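Local coordinates for D-alanyl-D-alanine carboxypeptidase (Penicillin binding protein) family protein (Francisella tularensis subsp. tularensis, PDB 6OSU) that probably removes the terminal D-alanine from peptidoglycan precursor peptides, as a penicillin-binding serine carboxypeptidase of the S11 family, at residues I33-A37 and P38-T42; S310-R313 and D314-A318; S317-L320 and L321-A324. All coordinates share one frame; numbering follows the deposited sequence.

Contact 1: I33-A37 and P38-T42; sequences IELDA and PAWVT
The indole of W40 has one face covered by L35, whose CD1 stands 3.9 Å above the plane of W40 and is displaced toward the rim. The branch carbon completes the contact: CG of L35 sits 4.2 Å from the centroid of the six-membered ring of W40, only 13° off the normal, a CH-pi contact over the face. At the edge, near the ring plane, A37 O approaches W40 CE3 at 3.9 Å. I33 crosses the ring obliquely on its NE1 side, CG2 lying 3.8 Å from W40 CZ2; I33 O, also oblique to the ring, is 3.7 Å from W40 CZ2.

Torsions explain which branch of the isoleucine side chain does the touching. With CG1 of I33 opposite its backbone N (chi1 -164°), the longer branch leads away from W40 toward K319, and CG2 is left against the ring. W40 has CG between its own N and carbonyl carbon (chi1 77°), which turns the indole back toward 33-37. The chain turns at A37 and P38 between the loop 33-37 and the strand beginning at A39, which backbone bonds place between 50-54 and 298-307 in the central antiparallel sheet of the catalytic domain.

No hydrogen bond crosses between the two segments; the carbonyl oxygens of I33 and A37 pack against the ring, and the ring N-H of W40 goes to S52 OG on strand 50-54. The contact within the turn is therefore dispersion and CH-pi in character, while the polar ends of W40 and D36, the latter salt-bridged to K312, tie it to its neighbours.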
loop_
_atom_site.group_PDB
_atom_site.type_symbol
_atom_site.label_atom_id
_atom_site.label_comp_id
_atom_site.label_asym_id
_atom_site.label_seq_id
_atom_site.Cartn_x
_atom_site.Cartn_y
_atom_site.Cartn_z
ATOM N N ILE A 33 17.258 -7.737 6.031
ATOM C CA ILE A 33 17.721 -6.947 4.898
ATOM C C ILE A 33 18.422 -5.685 5.393
ATOM O O ILE A 33 18.116 -5.151 6.468
ATOM C CB ILE A 33 16.533 -6.612 3.976
ATOM C CG1 ILE A 33 17.016 -6.131 2.607
ATOM C CG2 ILE A 33 15.613 -5.590 4.625
ATOM C CD1 ILE A 33 17.274 -7.255 1.630
ATOM N N GLU A 34 19.388 -5.208 4.608
ATOM C CA GLU A 34 20.141 -4.004 4.939
ATOM C C GLU A 34 20.092 -3.033 3.769
ATOM O O GLU A 34 20.536 -3.364 2.665
ATOM C CB GLU A 34 21.596 -4.330 5.286
ATOM C CG GLU A 34 21.844 -4.656 6.749
ATOM C CD GLU A 34 23.302 -4.468 7.143
ATOM O OE1 GLU A 34 23.972 -3.592 6.552
ATOM O OE2 GLU A 34 23.780 -5.197 8.038
ATOM N N LEU A 35 19.552 -1.846 4.015
ATOM C CA LEU A 35 19.620 -0.716 3.103
ATOM C C LEU A 35 20.224 0.464 3.852
ATOM O O LEU A 35 20.317 0.462 5.082
ATOM C CB LEU A 35 18.231 -0.349 2.561
ATOM C CG LEU A 35 17.251 -1.480 2.236
ATOM C CD1 LEU A 35 15.900 -0.901 1.846
ATOM C CD2 LEU A 35 17.790 -2.376 1.136
ATOM N N ASP A 36 20.643 1.483 3.107
ATOM C CA ASP A 36 21.127 2.709 3.729
ATOM C C ASP A 36 20.053 3.787 3.793
ATOM O O ASP A 36 20.365 4.943 4.099
ATOM C CB ASP A 36 22.384 3.225 3.012
ATOM C CG ASP A 36 22.165 3.495 1.534
ATOM O OD1 ASP A 36 21.035 3.840 1.132
ATOM O OD2 ASP A 36 23.147 3.363 0.771
ATOM N N ALA A 37 18.804 3.440 3.498
ATOM C CA ALA A 37 17.706 4.361 3.739
ATOM C C ALA A 37 17.543 4.568 5.243
ATOM O O ALA A 37 17.602 3.605 6.012
ATOM C CB ALA A 37 16.405 3.834 3.139
ATOM N N PRO A 38 17.365 5.810 5.693
ATOM C CA PRO A 38 17.152 6.045 7.130
ATOM C C PRO A 38 15.896 5.389 7.689
ATOM O O PRO A 38 15.814 5.200 8.910
ATOM C CB PRO A 38 17.078 7.574 7.230
ATOM C CG PRO A 38 16.835 8.057 5.830
ATOM C CD PRO A 38 17.486 7.061 4.931
ATOM N N ALA A 39 14.921 5.033 6.852
ATOM C CA ALA A 39 13.701 4.405 7.342
ATOM C C ALA A 39 13.018 3.656 6.207
ATOM O O ALA A 39 13.059 4.085 5.052
ATOM C CB ALA A 39 12.740 5.440 7.938
ATOM N N TRP A 40 12.384 2.535 6.554
ATOM C CA TRP A 40 11.582 1.789 5.592
ATOM C C TRP A 40 10.647 0.847 6.335
ATOM O O TRP A 40 10.825 0.573 7.524
ATOM C CB TRP A 40 12.448 0.998 4.603
ATOM C CG TRP A 40 13.050 -0.261 5.166
ATOM C CD1 TRP A 40 12.418 -1.455 5.374
ATOM C CD2 TRP A 40 14.411 -0.454 5.570
ATOM N NE1 TRP A 40 13.296 -2.372 5.894
ATOM C CE2 TRP A 40 14.527 -1.785 6.022
ATOM C CE3 TRP A 40 15.541 0.367 5.597
ATOM C CZ2 TRP A 40 15.727 -2.311 6.495
ATOM C CZ3 TRP A 40 16.732 -0.159 6.067
ATOM C CH2 TRP A 40 16.815 -1.484 6.510
ATOM N N VAL A 41 9.654 0.343 5.603
ATOM C CA VAL A 41 8.747 -0.681 6.109
ATOM C C VAL A 41 8.191 -1.455 4.921
ATOM O O VAL A 41 7.959 -0.891 3.849
ATOM C CB VAL A 41 7.613 -0.074 6.966
ATOM C CG1 VAL A 41 6.636 0.704 6.098
ATOM C CG2 VAL A 41 6.887 -1.171 7.750
ATOM N N THR A 42 8.005 -2.760 5.110
ATOM C CA THR A 42 7.356 -3.616 4.130
ATOM C C THR A 42 6.230 -4.361 4.829
ATOM O O THR A 42 6.460 -5.022 5.848
ATOM C CB THR A 42 8.334 -4.612 3.492
ATOM O OG1 THR A 42 9.473 -3.909 2.977
ATOM C CG2 THR A 42 7.658 -5.367 2.348
#

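Contact 2: S310-R313 and D314-A318; sequences SAKR and DSESA
K312 and E316, four residues apart, run side by side in the same direction on the first turns of the alpha-helix 310-327, which packs across the central sheet of the penicillin-binding domain. E316 OE2 rests on K312 CB, 3.4 Å away, while K312 NZ goes past it to a salt bridge with D36; the opposite charges of K312 and E316 may still attract weakly. R313 and D314, adjacent in sequence, make a salt bridge in which R313 NE donates to D314 OD1 over 3.1 Å. The acceptor lies near the guanidinium plane, but the donor stands 51° out of the carboxylate plane, and the two planes are 46° apart; the bonds from NH2 are weak. A bend at chi3 turns the arginine head back toward the start of the helix, where S310 CB lies over one of its faces.

Backbone bonds of the i to i+4 kind carry the frame, from D314 N to S310 O, S315 N to A311 O and E316 N to K312 O, the last 2.7 Å long.

Side-chain to backbone bonding closes the account. S317 is buried, and its hydroxyl turns back toward the preceding turn, OG lying beside its own N (chi1 -68°). R313 O thus accepts twice: S317 N approaches from above the carbonyl plane at 3.3 Å, and S317 OG, at 2.9 Å, comes nearly along the C=O axis.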
loop_
_atom_site.group_PDB
_atom_site.type_symbol
_atom_site.label_atom_id
_atom_site.label_comp_id
_atom_site.label_asym_id
_atom_site.label_seq_id
_atom_site.Cartn_x
_atom_site.Cartn_y
_atom_site.Cartn_z
ATOM N N SER A 310 17.333 9.270 -6.351
ATOM C CA SER A 310 16.173 8.579 -6.902
ATOM C C SER A 310 16.530 7.160 -7.320
ATOM O O SER A 310 15.720 6.238 -7.171
ATOM C CB SER A 310 15.601 9.366 -8.083
ATOM O OG SER A 310 16.616 9.720 -9.002
ATOM N N ALA A 311 17.748 6.964 -7.832
ATOM C CA ALA A 311 18.179 5.630 -8.234
ATOM C C ALA A 311 18.232 4.685 -7.040
ATOM O O ALA A 311 17.840 3.518 -7.147
ATOM C CB ALA A 311 19.543 5.705 -8.923
ATOM N N LYS A 312 18.712 5.171 -5.894
ATOM C CA LYS A 312 18.696 4.354 -4.685
ATOM C C LYS A 312 17.276 4.158 -4.172
ATOM O O LYS A 312 16.930 3.075 -3.688
ATOM C CB LYS A 312 19.570 4.987 -3.606
ATOM C CG LYS A 312 21.046 4.657 -3.713
ATOM C CD LYS A 312 21.823 5.463 -2.690
ATOM C CE LYS A 312 23.025 4.703 -2.164
ATOM N NZ LYS A 312 23.629 5.412 -1.001
ATOM N N ARG A 313 16.445 5.200 -4.261
ATOM C CA ARG A 313 15.037 5.079 -3.891
ATOM C C ARG A 313 14.360 3.949 -4.655
ATOM O O ARG A 313 13.602 3.160 -4.076
ATOM C CB ARG A 313 14.325 6.405 -4.155
ATOM C CG ARG A 313 12.811 6.357 -4.054
ATOM C CD ARG A 313 12.189 7.518 -4.820
ATOM N NE ARG A 313 12.324 7.333 -6.262
ATOM C CZ ARG A 313 12.181 8.300 -7.161
ATOM N NH1 ARG A 313 11.907 9.537 -6.772
ATOM N NH2 ARG A 313 12.322 8.031 -8.453
ATOM N N ASP A 314 14.623 3.855 -5.959
ATOM C CA ASP A 314 14.041 2.789 -6.765
ATOM C C ASP A 314 14.752 1.462 -6.536
ATOM O O ASP A 314 14.108 0.408 -6.492
ATOM C CB ASP A 314 14.085 3.175 -8.241
ATOM C CG ASP A 314 13.276 4.423 -8.537
ATOM O OD1 ASP A 314 12.264 4.650 -7.836
ATOM O OD2 ASP A 314 13.650 5.177 -9.462
ATOM N N SER A 315 16.077 1.497 -6.380
ATOM C CA SER A 315 16.834 0.273 -6.134
ATOM C C SER A 315 16.421 -0.373 -4.816
ATOM O O SER A 315 16.149 -1.578 -4.760
ATOM C CB SER A 315 18.333 0.581 -6.143
ATOM O OG SER A 315 19.092 -0.511 -5.655
ATOM N N GLU A 316 16.352 0.419 -3.745
ATOM C CA GLU A 316 16.102 -0.147 -2.425
ATOM C C GLU A 316 14.647 -0.568 -2.252
ATOM O O GLU A 316 14.365 -1.537 -1.536
ATOM C CB GLU A 316 16.520 0.854 -1.349
ATOM C CG GLU A 316 18.011 1.171 -1.384
ATOM C CD GLU A 316 18.408 2.260 -0.409
ATOM O OE1 GLU A 316 17.848 2.297 0.705
ATOM O OE2 GLU A 316 19.275 3.087 -0.763
ATOM N N SER A 317 13.711 0.132 -2.900
ATOM C CA SER A 317 12.317 -0.300 -2.852
ATOM C C SER A 317 12.128 -1.624 -3.581
ATOM O O SER A 317 11.405 -2.504 -3.100
ATOM C CB SER A 317 11.404 0.770 -3.447
ATOM O OG SER A 317 11.369 1.923 -2.629
ATOM N N ALA A 318 12.759 -1.780 -4.747
ATOM C CA ALA A 318 12.629 -3.031 -5.487
ATOM C C ALA A 318 13.213 -4.195 -4.697
ATOM O O ALA A 318 12.674 -5.308 -4.728
ATOM C CB ALA A 318 13.309 -2.915 -6.850
#

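Contact 3: S317-L320 and L321-A324; sequences SAKL and LRYA
Because CG of R322 is directed opposite its backbone N (chi1 -177°) and the chain then bends at chi3 (-25°), the guanidinium folds back over the preceding turn of the helix. One of its faces looks onto A318 O, which lies 3.6 Å above the plane of R322, offset toward the rim. CA of K319 lies over the group too, 3.9 Å from R322 NH1, and NH2 of R322 comes to 4.1 Å from A318 CB. This is packing of a flat cation on the helix surface: the carbonyl oxygen sits over the face, and the bond it accepts is from the backbone N of R322. That oxygen is also close to the first side-chain carbon of the same arginine, with R322 CB 3.2 Å from A318 O.

L321 takes the other course, its CG beside its own N and opposite the carbonyl carbon. The branch consequently leans back over the earlier turn, CG of L321 lying 3.5 Å from S317 O, and continues to S291 and A293 of strand 288-295. L320 sends its side chain to W40, T42 and V304. The ring of Y323 passes L320 O, which lies at its edge near the plane, and goes on toward P30, although Y323 CB remains 3.2 Å from K319 O.

Four successive i to i+4 bonds form the helix that carries these side chains. L321 N to S317 O is the straightest, with an N-H...O angle of 171°, and R322 N, Y323 N and A324 N follow to A318 O, K319 O and L320 O. The pattern is that of an amphipathic alpha-helix laid on a beta-sheet: L320, L321 and A324 face strands 39-44, 288-295 and 298-307, while R322 is exposed, as expected of the last helix of the catalytic domain, packed on its central sheet in the penicillin-binding and beta-lactamase fold.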
loop_
_atom_site.group_PDB
_atom_site.type_symbol
_atom_site.label_atom_id
_atom_site.label_comp_id
_atom_site.label_asym_id
_atom_site.label_seq_id
_atom_site.Cartn_x
_atom_site.Cartn_y
_atom_site.Cartn_z
ATOM N N SER A 317 13.711 0.132 -2.900
ATOM C CA SER A 317 12.317 -0.300 -2.852
ATOM C C SER A 317 12.128 -1.624 -3.581
ATOM O O SER A 317 11.405 -2.504 -3.100
ATOM C CB SER A 317 11.404 0.770 -3.447
ATOM O OG SER A 317 11.369 1.923 -2.629
ATOM N N ALA A 318 12.759 -1.780 -4.747
ATOM C CA ALA A 318 12.629 -3.031 -5.487
ATOM C C ALA A 318 13.213 -4.195 -4.697
ATOM O O ALA A 318 12.674 -5.308 -4.728
ATOM C CB ALA A 318 13.309 -2.915 -6.850
ATOM N N LYS A 319 14.310 -3.954 -3.976
ATOM C CA LYS A 319 14.890 -5.001 -3.142
ATOM C C LYS A 319 13.907 -5.464 -2.073
ATOM O O LYS A 319 13.773 -6.668 -1.823
ATOM C CB LYS A 319 16.189 -4.504 -2.504
ATOM C CG LYS A 319 16.705 -5.397 -1.388
ATOM C CD LYS A 319 18.077 -5.972 -1.705
ATOM C CE LYS A 319 19.188 -5.120 -1.113
ATOM N NZ LYS A 319 20.533 -5.610 -1.517
ATOM N N LEU A 320 13.202 -4.524 -1.438
ATOM C CA LEU A 320 12.238 -4.891 -0.404
ATOM C C LEU A 320 11.062 -5.664 -0.989
ATOM O O LEU A 320 10.658 -6.700 -0.448
ATOM C CB LEU A 320 11.742 -3.641 0.323
ATOM C CG LEU A 320 12.754 -2.860 1.157
ATOM C CD1 LEU A 320 12.107 -1.603 1.710
ATOM C CD2 LEU A 320 13.308 -3.717 2.285
ATOM N N LEU A 321 10.490 -5.170 -2.091
ATOM C CA LEU A 321 9.343 -5.844 -2.692
ATOM C C LEU A 321 9.715 -7.235 -3.194
ATOM O O LEU A 321 8.950 -8.190 -3.019
ATOM C CB LEU A 321 8.772 -5.002 -3.832
ATOM C CG LEU A 321 8.115 -3.684 -3.420
ATOM C CD1 LEU A 321 7.742 -2.875 -4.647
ATOM C CD2 LEU A 321 6.889 -3.944 -2.550
ATOM N N ARG A 322 10.884 -7.366 -3.825
ATOM C CA ARG A 322 11.330 -8.674 -4.301
ATOM C C ARG A 322 11.586 -9.625 -3.138
ATOM O O ARG A 322 11.264 -10.817 -3.214
ATOM C CB ARG A 322 12.587 -8.509 -5.149
ATOM C CG ARG A 322 13.105 -9.790 -5.771
ATOM C CD ARG A 322 14.476 -9.574 -6.401
ATOM N NE ARG A 322 14.699 -8.180 -6.785
ATOM C CZ ARG A 322 15.630 -7.392 -6.250
ATOM N NH1 ARG A 322 16.442 -7.859 -5.308
ATOM N NH2 ARG A 322 15.757 -6.136 -6.662
ATOM N N TYR A 323 12.167 -9.109 -2.053
ATOM C CA TYR A 323 12.439 -9.932 -0.878
ATOM C C TYR A 323 11.148 -10.459 -0.259
ATOM O O TYR A 323 11.056 -11.644 0.089
ATOM C CB TYR A 323 13.250 -9.112 0.127
ATOM C CG TYR A 323 13.341 -9.672 1.525
ATOM C CD1 TYR A 323 14.269 -10.655 1.845
ATOM C CD2 TYR A 323 12.521 -9.188 2.540
ATOM C CE1 TYR A 323 14.363 -11.158 3.131
ATOM C CE2 TYR A 323 12.606 -9.683 3.828
ATOM C CZ TYR A 323 13.529 -10.667 4.118
ATOM O OH TYR A 323 13.614 -11.156 5.400
ATOM N N ALA A 324 10.132 -9.601 -0.132
ATOM C CA ALA A 324 8.872 -10.032 0.468
ATOM C C ALA A 324 8.115 -10.991 -0.443
ATOM O O ALA A 324 7.576 -12.003 0.022
ATOM C CB ALA A 324 8.005 -8.820 0.801
#

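Contacts 2 and 3 are consecutive turns of helix 310-327, sharing S317 and A318, with centres 10 Å apart; contact 1 is the loop and strand lying against that helix. Contact 1 meets contact 2 through polar groups: D36 OD1 lies 2.7 Å from E316 OE2, a carboxylate pair that may share a proton, with K312 offsetting its charge. Against contact 3 it is largely apolar, with W40 CD1 3.7 Å from L320 CD1. In contact 2 the R313 side chain is about 9 Å from those of S64, the predicted acylated serine, and K278, predicted to bind substrate; in contact 3 S317 is about 11 Å from K278. Contact 1 lies away from these residues.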